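Local coordinates for choline/ethanolamine kinase family protein (Mesorhizobium loti, PDB 3DXQ) that probably phosphorylates ethanolamine or a closely related small alcohol, transferring phosphate as a kinase-like enzyme, at residues 36-45 / 81-89; 60-70 / 116-125. All coordinates share one frame; numbering follows the deposited sequence.

Contact 1 (36-45 / 81-89)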
loop_
_atom_site.group_PDB
_atom_site.type_symbol
_atom_site.label_atom_id
_atom_site.label_comp_id
_atom_site.label_asym_id
_atom_site.label_seq_id
_atom_site.Cartn_x
_atom_site.Cartn_y
_atom_site.Cartn_z
ATOM N N ARG A 36 -4.312 -20.895 -1.985
ATOM C CA ARG A 36 -5.360 -21.144 -2.953
ATOM C C ARG A 36 -5.900 -22.559 -2.763
ATOM O O ARG A 36 -5.127 -23.501 -2.828
ATOM C CB ARG A 36 -4.810 -20.971 -4.357
ATOM C CG ARG A 36 -5.872 -21.063 -5.403
ATOM C CD ARG A 36 -5.281 -21.135 -6.766
ATOM N NE ARG A 36 -6.196 -21.841 -7.648
ATOM C CZ ARG A 36 -5.921 -22.147 -8.908
ATOM N NH1 ARG A 36 -4.754 -21.789 -9.446
ATOM N NH2 ARG A 36 -6.831 -22.803 -9.624
ATOM N N ALA A 37 -7.209 -22.692 -2.514
ATOM C CA ALA A 37 -7.873 -23.976 -2.324
ATOM C C ALA A 37 -8.973 -24.093 -3.360
ATOM O O ALA A 37 -10.047 -23.515 -3.187
ATOM C CB ALA A 37 -8.450 -24.060 -0.933
ATOM N N GLY A 38 -8.712 -24.833 -4.434
ATOM C CA GLY A 38 -9.672 -24.970 -5.527
ATOM C C GLY A 38 -9.701 -23.675 -6.311
ATOM O O GLY A 38 -8.717 -23.294 -6.927
ATOM N N ASP A 39 -10.834 -22.983 -6.247
ATOM C CA ASP A 39 -11.027 -21.688 -6.896
ATOM C C ASP A 39 -11.237 -20.578 -5.854
ATOM O O ASP A 39 -11.610 -19.464 -6.195
ATOM C CB ASP A 39 -12.230 -21.790 -7.845
ATOM C CG ASP A 39 -12.081 -22.939 -8.825
ATOM O OD1 ASP A 39 -11.029 -23.000 -9.469
ATOM O OD2 ASP A 39 -12.989 -23.793 -8.946
ATOM N N LEU A 40 -11.011 -20.895 -4.581
ATOM C CA LEU A 40 -11.190 -19.923 -3.508
ATOM C C LEU A 40 -9.813 -19.690 -2.896
ATOM O O LEU A 40 -8.928 -20.510 -3.074
ATOM C CB LEU A 40 -12.180 -20.456 -2.466
ATOM C CG LEU A 40 -13.571 -20.849 -2.967
ATOM C CD1 LEU A 40 -14.360 -21.587 -1.894
ATOM C CD2 LEU A 40 -14.345 -19.647 -3.428
ATOM N N CYS A 41 -9.628 -18.558 -2.230
ATOM C CA CYS A 41 -8.367 -18.248 -1.515
ATOM C C CYS A 41 -8.639 -18.116 -0.033
ATOM O O CYS A 41 -9.579 -17.450 0.389
ATOM C CB CYS A 41 -7.746 -16.939 -1.962
ATOM S SG CYS A 41 -7.163 -16.904 -3.594
ATOM N N LEU A 42 -7.808 -18.773 0.744
ATOM C CA LEU A 42 -7.882 -18.734 2.192
ATOM C C LEU A 42 -6.795 -17.774 2.661
ATOM O O LEU A 42 -5.637 -17.942 2.274
ATOM C CB LEU A 42 -7.631 -20.136 2.738
ATOM C CG LEU A 42 -7.771 -20.361 4.238
ATOM C CD1 LEU A 42 -9.191 -20.116 4.732
ATOM C CD2 LEU A 42 -7.364 -21.767 4.533
ATOM N N ARG A 43 -7.158 -16.759 3.447
ATOM C CA ARG A 43 -6.188 -15.793 3.982
ATOM C C ARG A 43 -6.107 -15.897 5.516
ATOM O O ARG A 43 -7.113 -15.716 6.205
ATOM C CB ARG A 43 -6.590 -14.377 3.574
ATOM C CG ARG A 43 -7.229 -14.290 2.182
ATOM C CD ARG A 43 -7.431 -12.842 1.725
ATOM N NE ARG A 43 -6.234 -12.283 1.076
ATOM C CZ ARG A 43 -5.923 -12.437 -0.217
ATOM N NH1 ARG A 43 -6.707 -13.141 -1.035
ATOM N NH2 ARG A 43 -4.810 -11.881 -0.704
ATOM N N ILE A 44 -4.918 -16.195 6.046
ATOM C CA ILE A 44 -4.698 -16.337 7.501
ATOM C C ILE A 44 -3.878 -15.154 8.019
ATOM O O ILE A 44 -2.862 -14.801 7.413
ATOM C CB ILE A 44 -3.896 -17.597 7.863
ATOM C CG1 ILE A 44 -4.567 -18.880 7.347
ATOM C CG2 ILE A 44 -3.711 -17.679 9.391
ATOM C CD1 ILE A 44 -5.350 -19.642 8.398
ATOM N N PRO A 45 -4.303 -14.532 9.129
ATOM C CA PRO A 45 -3.534 -13.417 9.700
ATOM C C PRO A 45 -2.198 -13.799 10.395
ATOM O O PRO A 45 -2.127 -14.792 11.140
ATOM C CB PRO A 45 -4.509 -12.820 10.723
ATOM C CG PRO A 45 -5.840 -13.428 10.410
ATOM C CD PRO A 45 -5.545 -14.763 9.881
ATOM N N THR A 81 -11.192 -15.743 14.338
ATOM C CA THR A 81 -9.797 -15.802 13.928
ATOM C C THR A 81 -9.365 -14.685 12.985
ATOM O O THR A 81 -8.170 -14.423 12.846
ATOM C CB THR A 81 -9.534 -17.146 13.238
ATOM O OG1 THR A 81 -10.197 -17.162 11.975
ATOM C CG2 THR A 81 -10.066 -18.300 14.093
ATOM N N GLY A 82 -10.321 -14.029 12.331
ATOM C CA GLY A 82 -9.993 -13.036 11.301
ATOM C C GLY A 82 -9.808 -13.652 9.914
ATOM O O GLY A 82 -9.729 -12.936 8.928
ATOM N N VAL A 83 -9.756 -14.982 9.840
ATOM C CA VAL A 83 -9.572 -15.713 8.580
ATOM C C VAL A 83 -10.588 -15.320 7.493
ATOM O O VAL A 83 -11.786 -15.218 7.757
ATOM C CB VAL A 83 -9.607 -17.229 8.843
ATOM C CG1 VAL A 83 -9.736 -18.006 7.559
ATOM C CG2 VAL A 83 -8.349 -17.640 9.598
HETATM N N MSE A 84 -10.106 -15.121 6.267
HETATM C CA MSE A 84 -10.957 -14.581 5.203
HETATM C C MSE A 84 -10.902 -15.437 3.932
HETATM O O MSE A 84 -9.821 -15.860 3.496
HETATM C CB MSE A 84 -10.542 -13.139 4.915
HETATM C CG MSE A 84 -11.414 -12.408 3.941
HETATM SE SE MSE A 84 -10.581 -10.712 3.416
HETATM C CE MSE A 84 -11.041 -9.676 4.984
ATOM N N VAL A 85 -12.074 -15.715 3.361
ATOM C CA VAL A 85 -12.154 -16.452 2.104
ATOM C C VAL A 85 -12.570 -15.514 0.974
ATOM O O VAL A 85 -13.607 -14.865 1.050
ATOM C CB VAL A 85 -13.150 -17.600 2.168
ATOM C CG1 VAL A 85 -13.091 -18.387 0.856
ATOM C CG2 VAL A 85 -12.863 -18.497 3.381
ATOM N N THR A 86 -11.745 -15.436 -0.062
ATOM C CA THR A 86 -12.050 -14.641 -1.234
ATOM C C THR A 86 -12.093 -15.555 -2.438
ATOM O O THR A 86 -11.740 -16.722 -2.343
ATOM C CB THR A 86 -10.986 -13.562 -1.455
ATOM O OG1 THR A 86 -9.707 -14.184 -1.613
ATOM C CG2 THR A 86 -10.944 -12.638 -0.276
ATOM N N ARG A 87 -12.519 -15.021 -3.571
ATOM C CA ARG A 87 -12.573 -15.810 -4.772
ATOM C C ARG A 87 -11.236 -15.672 -5.469
ATOM O O ARG A 87 -10.658 -14.588 -5.496
ATOM C CB ARG A 87 -13.740 -15.381 -5.666
ATOM C CG ARG A 87 -13.799 -16.172 -6.960
ATOM C CD ARG A 87 -15.180 -16.189 -7.595
ATOM N NE ARG A 87 -15.924 -17.369 -7.180
ATOM C CZ ARG A 87 -16.922 -17.375 -6.309
ATOM N NH1 ARG A 87 -17.355 -16.266 -5.730
ATOM N NH2 ARG A 87 -17.497 -18.507 -6.027
ATOM N N TYR A 88 -10.738 -16.775 -6.011
ATOM C CA TYR A 88 -9.491 -16.750 -6.740
ATOM C C TYR A 88 -9.748 -16.282 -8.151
ATOM O O TYR A 88 -10.660 -16.770 -8.815
ATOM C CB TYR A 88 -8.811 -18.116 -6.804
ATOM C CG TYR A 88 -7.536 -18.111 -7.626
ATOM C CD1 TYR A 88 -6.400 -17.434 -7.181
ATOM C CD2 TYR A 88 -7.462 -18.787 -8.841
ATOM C CE1 TYR A 88 -5.213 -17.431 -7.925
ATOM C CE2 TYR A 88 -6.275 -18.796 -9.592
ATOM C CZ TYR A 88 -5.159 -18.111 -9.122
ATOM O OH TYR A 88 -3.996 -18.107 -9.854
ATOM N N ILE A 89 -8.888 -15.366 -8.588
ATOM C CA ILE A 89 -8.874 -14.819 -9.937
ATOM C C ILE A 89 -7.909 -15.598 -10.848
ATOM O O ILE A 89 -6.680 -15.410 -10.801
ATOM C CB ILE A 89 -8.422 -13.373 -9.872
ATOM C CG1 ILE A 89 -9.443 -12.587 -9.069
ATOM C CG2 ILE A 89 -8.272 -12.791 -11.265
ATOM C CD1 ILE A 89 -8.950 -11.204 -8.695
#

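Contact 2 (60-70 / 116-125)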
loop_
_atom_site.group_PDB
_atom_site.type_symbol
_atom_site.label_atom_id
_atom_site.label_comp_id
_atom_site.label_asym_id
_atom_site.label_seq_id
_atom_site.Cartn_x
_atom_site.Cartn_y
_atom_site.Cartn_z
ATOM N N VAL A 60 -14.383 -4.581 6.816
ATOM C CA VAL A 60 -15.288 -3.577 6.279
ATOM C C VAL A 60 -14.733 -3.004 4.985
ATOM O O VAL A 60 -15.440 -2.847 4.001
ATOM C CB VAL A 60 -15.523 -2.434 7.299
ATOM C CG1 VAL A 60 -16.373 -1.331 6.679
ATOM C CG2 VAL A 60 -16.147 -2.984 8.581
ATOM N N ALA A 61 -13.444 -2.718 5.003
ATOM C CA ALA A 61 -12.769 -2.141 3.863
ATOM C C ALA A 61 -12.846 -3.041 2.630
ATOM O O ALA A 61 -13.224 -2.581 1.551
ATOM C CB ALA A 61 -11.312 -1.820 4.214
ATOM N N ALA A 62 -12.494 -4.317 2.792
ATOM C CA ALA A 62 -12.475 -5.249 1.664
ATOM C C ALA A 62 -13.871 -5.411 1.084
ATOM O O ALA A 62 -14.030 -5.472 -0.129
ATOM C CB ALA A 62 -11.904 -6.620 2.067
ATOM N N ARG A 63 -14.885 -5.476 1.939
ATOM C CA ARG A 63 -16.245 -5.623 1.438
ATOM C C ARG A 63 -16.653 -4.429 0.610
ATOM O O ARG A 63 -17.255 -4.581 -0.433
ATOM C CB ARG A 63 -17.242 -5.853 2.554
ATOM C CG ARG A 63 -17.175 -7.246 3.154
ATOM C CD ARG A 63 -18.503 -7.653 3.770
ATOM N NE ARG A 63 -18.417 -8.945 4.453
ATOM C CZ ARG A 63 -17.943 -9.123 5.685
ATOM N NH1 ARG A 63 -17.486 -8.093 6.400
ATOM N NH2 ARG A 63 -17.908 -10.350 6.200
ATOM N N GLU A 64 -16.279 -3.240 1.055
ATOM C CA GLU A 64 -16.572 -2.017 0.306
ATOM C C GLU A 64 -15.790 -1.989 -1.004
ATOM O O GLU A 64 -16.346 -1.672 -2.067
ATOM C CB GLU A 64 -16.280 -0.780 1.164
ATOM C CG GLU A 64 -17.315 -0.544 2.275
ATOM C CD GLU A 64 -18.634 0.006 1.750
ATOM O OE1 GLU A 64 -18.700 1.223 1.475
ATOM O OE2 GLU A 64 -19.622 -0.767 1.637
ATOM N N ALA A 65 -14.508 -2.352 -0.927
ATOM C CA ALA A 65 -13.659 -2.415 -2.126
ATOM C C ALA A 65 -14.244 -3.407 -3.126
ATOM O O ALA A 65 -14.263 -3.138 -4.322
ATOM C CB ALA A 65 -12.240 -2.783 -1.762
ATOM N N ALA A 66 -14.746 -4.531 -2.627
ATOM C CA ALA A 66 -15.373 -5.545 -3.471
ATOM C C ALA A 66 -16.618 -4.992 -4.166
ATOM O O ALA A 66 -16.813 -5.207 -5.361
ATOM C CB ALA A 66 -15.728 -6.766 -2.644
ATOM N N LYS A 67 -17.439 -4.278 -3.392
ATOM C CA LYS A 67 -18.633 -3.606 -3.894
ATOM C C LYS A 67 -18.278 -2.604 -4.983
ATOM O O LYS A 67 -19.027 -2.443 -5.952
ATOM C CB LYS A 67 -19.369 -2.859 -2.770
ATOM C CG LYS A 67 -20.477 -3.630 -2.061
ATOM C CD LYS A 67 -21.383 -2.689 -1.220
ATOM C CE LYS A 67 -21.993 -1.521 -2.038
ATOM N NZ LYS A 67 -23.048 -0.743 -1.280
ATOM N N ALA A 68 -17.152 -1.912 -4.817
ATOM C CA ALA A 68 -16.693 -0.964 -5.813
ATOM C C ALA A 68 -16.060 -1.629 -7.050
ATOM O O ALA A 68 -15.640 -0.927 -7.984
ATOM C CB ALA A 68 -15.729 -0.010 -5.194
ATOM N N GLY A 69 -15.994 -2.963 -7.070
ATOM C CA GLY A 69 -15.447 -3.714 -8.210
ATOM C C GLY A 69 -13.924 -3.661 -8.334
ATOM O O GLY A 69 -13.379 -3.868 -9.414
ATOM N N VAL A 70 -13.239 -3.375 -7.238
ATOM C CA VAL A 70 -11.795 -3.202 -7.256
ATOM C C VAL A 70 -11.103 -4.378 -6.608
ATOM O O VAL A 70 -10.025 -4.795 -7.048
ATOM C CB VAL A 70 -11.405 -1.864 -6.562
ATOM C CG1 VAL A 70 -9.963 -1.839 -6.207
ATOM C CG2 VAL A 70 -11.729 -0.712 -7.457
ATOM N N LYS A 116 -11.189 3.791 -10.344
ATOM C CA LYS A 116 -12.432 3.125 -10.041
ATOM C C LYS A 116 -12.678 3.165 -8.545
ATOM O O LYS A 116 -13.812 3.437 -8.109
ATOM C CB LYS A 116 -12.398 1.685 -10.535
ATOM C CG LYS A 116 -13.783 1.047 -10.630
ATOM C CD LYS A 116 -13.709 -0.248 -11.455
ATOM C CE LYS A 116 -14.979 -1.055 -11.414
ATOM N NZ LYS A 116 -14.669 -2.409 -11.912
ATOM N N LEU A 117 -11.612 2.922 -7.783
ATOM C CA LEU A 117 -11.689 2.901 -6.321
ATOM C C LEU A 117 -12.083 4.233 -5.766
ATOM O O LEU A 117 -13.082 4.336 -5.071
ATOM C CB LEU A 117 -10.354 2.474 -5.697
ATOM C CG LEU A 117 -10.239 2.560 -4.168
ATOM C CD1 LEU A 117 -11.280 1.643 -3.518
ATOM C CD2 LEU A 117 -8.812 2.254 -3.668
ATOM N N HIS A 118 -11.279 5.247 -6.053
ATOM C CA HIS A 118 -11.501 6.591 -5.503
ATOM C C HIS A 118 -12.809 7.180 -5.985
ATOM O O HIS A 118 -13.496 7.872 -5.263
ATOM C CB HIS A 118 -10.348 7.511 -5.860
ATOM C CG HIS A 118 -9.025 7.047 -5.341
ATOM N ND1 HIS A 118 -7.830 7.446 -5.891
ATOM C CD2 HIS A 118 -8.711 6.199 -4.336
ATOM C CE1 HIS A 118 -6.834 6.871 -5.240
ATOM N NE2 HIS A 118 -7.340 6.114 -4.286
ATOM N N GLY A 119 -13.170 6.868 -7.211
ATOM C CA GLY A 119 -14.434 7.324 -7.780
ATOM C C GLY A 119 -15.636 6.528 -7.370
ATOM O O GLY A 119 -16.738 6.839 -7.822
ATOM N N SER A 120 -15.452 5.510 -6.528
ATOM C CA SER A 120 -16.572 4.646 -6.085
ATOM C C SER A 120 -17.379 5.220 -4.910
ATOM O O SER A 120 -17.119 6.309 -4.410
ATOM C CB SER A 120 -16.044 3.277 -5.662
ATOM O OG SER A 120 -15.388 3.356 -4.400
ATOM N N GLY A 121 -18.362 4.461 -4.466
ATOM C CA GLY A 121 -19.137 4.845 -3.301
ATOM C C GLY A 121 -18.591 4.197 -2.041
ATOM O O GLY A 121 -19.177 4.352 -0.965
ATOM N N ALA A 122 -17.480 3.472 -2.174
ATOM C CA ALA A 122 -16.805 2.867 -1.036
ATOM C C ALA A 122 -16.710 3.873 0.097
ATOM O O ALA A 122 -16.383 5.010 -0.156
ATOM C CB ALA A 122 -15.405 2.412 -1.435
ATOM N N VAL A 123 -17.012 3.440 1.326
ATOM C CA VAL A 123 -16.867 4.251 2.535
ATOM C C VAL A 123 -16.010 3.497 3.528
ATOM O O VAL A 123 -16.414 2.430 3.975
ATOM C CB VAL A 123 -18.210 4.512 3.230
ATOM C CG1 VAL A 123 -17.974 5.165 4.593
ATOM C CG2 VAL A 123 -19.104 5.377 2.344
ATOM N N PHE A 124 -14.834 4.039 3.858
ATOM C CA PHE A 124 -13.929 3.415 4.832
ATOM C C PHE A 124 -14.059 4.162 6.147
ATOM O O PHE A 124 -14.096 5.383 6.155
ATOM C CB PHE A 124 -12.464 3.409 4.367
ATOM C CG PHE A 124 -12.199 2.640 3.079
ATOM C CD1 PHE A 124 -13.056 1.640 2.621
ATOM C CD2 PHE A 124 -11.014 2.875 2.371
ATOM C CE1 PHE A 124 -12.756 0.915 1.453
ATOM C CE2 PHE A 124 -10.704 2.171 1.222
ATOM C CZ PHE A 124 -11.581 1.181 0.751
ATOM N N PRO A 125 -14.103 3.429 7.273
ATOM C CA PRO A 125 -14.420 4.034 8.572
ATOM C C PRO A 125 -13.341 4.893 9.187
ATOM O O PRO A 125 -13.652 5.779 9.970
ATOM C CB PRO A 125 -14.635 2.817 9.476
ATOM C CG PRO A 125 -13.796 1.765 8.880
ATOM C CD PRO A 125 -13.837 1.980 7.400
#

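Contact 1 (36-45 / 81-89)
Arg36 lies across the ring of Tyr88, and this flat stack closes one end of an antiparallel strand pair. The CG of Arg36 stands anti to its backbone nitrogen (chi1 -174°) and the chain runs extended to NE, which carries CD over the middle of the ring, 3.6 Å from the centroid of Tyr88, a CH-pi contact. The guanidinium follows over the CE2 side of the same face, its plane only 12° from that of the ring. Its rotation is fixed from the edge by Gly38, whose O lies 3.0 Å from Arg36 NE, within the type II' turn of 37-40. Asp39 O accepts from Tyr88 N at 2.8 Å, next to the stack. Leu40 sets CB near Val85 CG1. Cys41 pairs with Thr86 through two backbone bonds, while its SG meets the edge of the tyrosine ring, 3.7 Å from Tyr88 CD1. On the other face, Leu42 CD1 packs on Val83 CG1 at 3.6 Å. Arg43, paired by backbone bonds with Met84, bends at chi3 across Thr86, and its NH1 donates in the guanidinium plane to Thr86 OG1 (3.2 Å, a bent 136° at the hydrogen). Ile44 CD1 and Pro45 CD share Val83 CG2. Strands 40-45 and 84-87 are thus neighbours inside a five-stranded antiparallel sheet, with 32-37 bonded to the former and 74-77 to the latter; helix 55-67 meets the face of Met84 through Glu58, as in the N-terminal lobe of protein-kinase-like folds.

Contact 2 (60-70 / 116-125)
The C-terminal half of helix 55-67, ended by a Schellman motif at Gly69, receives the loop that leaves helix 106-118, with Glu64 bonded to Val123 N at the centre. The Glu64 chain bends at chi2 (-75°), bringing OE1 within 2.8 Å of Val123 N; the bond is fairly straight, 154° at the hydrogen, and uses the anti lone pair of that oxygen. A side-chain carboxylate thereby satisfies a loop amide and ties the loop to the helix at this point. One turn earlier, Ala61 CB sits above one face of the Phe124 ring near its rim, 4.1 Å from CE1. Glu64 CB meets the same ring from its edge, 3.9 Å from Phe124 CE1. Further along, Ala68 CB rests on Ser120 CB. The serine hydroxyl is occupied on its own side of the contact: Ser120 OG donates to Leu117 O and accepts from Ala122 N at 3.1 Å, an ST turn that shapes the loop. Val70 CG2 lies against Leu117 CB at 3.9 Å. The extended Lys116 reaches past Ala68 O, and its NZ donates to Gly69 O at 3.2 Å, approaching from above the carbonyl plane; Arg191 donates to the same oxygen, which brings the two positive groups close together. Ala122 and Phe124 also touch Ala175 of strand 174-176. Joining the helix beside the N-terminal sheet to a helix and loop of the following, mainly helical region is consistent with the two-lobed kinase-like fold.

Overall arrangement
The two contacts illustrate how sequence order and spatial neighbourhood can interleave in a kinase-like fold. Along the chain their segments alternate, 36-45, 60-70, 81-89 and 116-125, so helix 55-67 is inserted between the strands that contact 1 pairs. Strand 40-45 leads into that helix, whose later part supplies one side of contact 2. The centres lie about 19 Å apart, and the nearest atoms, about 4 Å apart, do not touch. Contact 1 holds two strands together within the five-stranded antiparallel sheet; contact 2 joins helix 55-67 to the later helical part at the exit of helix 106-118. The chain running from strand 40-45 into helix 55-67 relates the two, within one phosphotransferase family region.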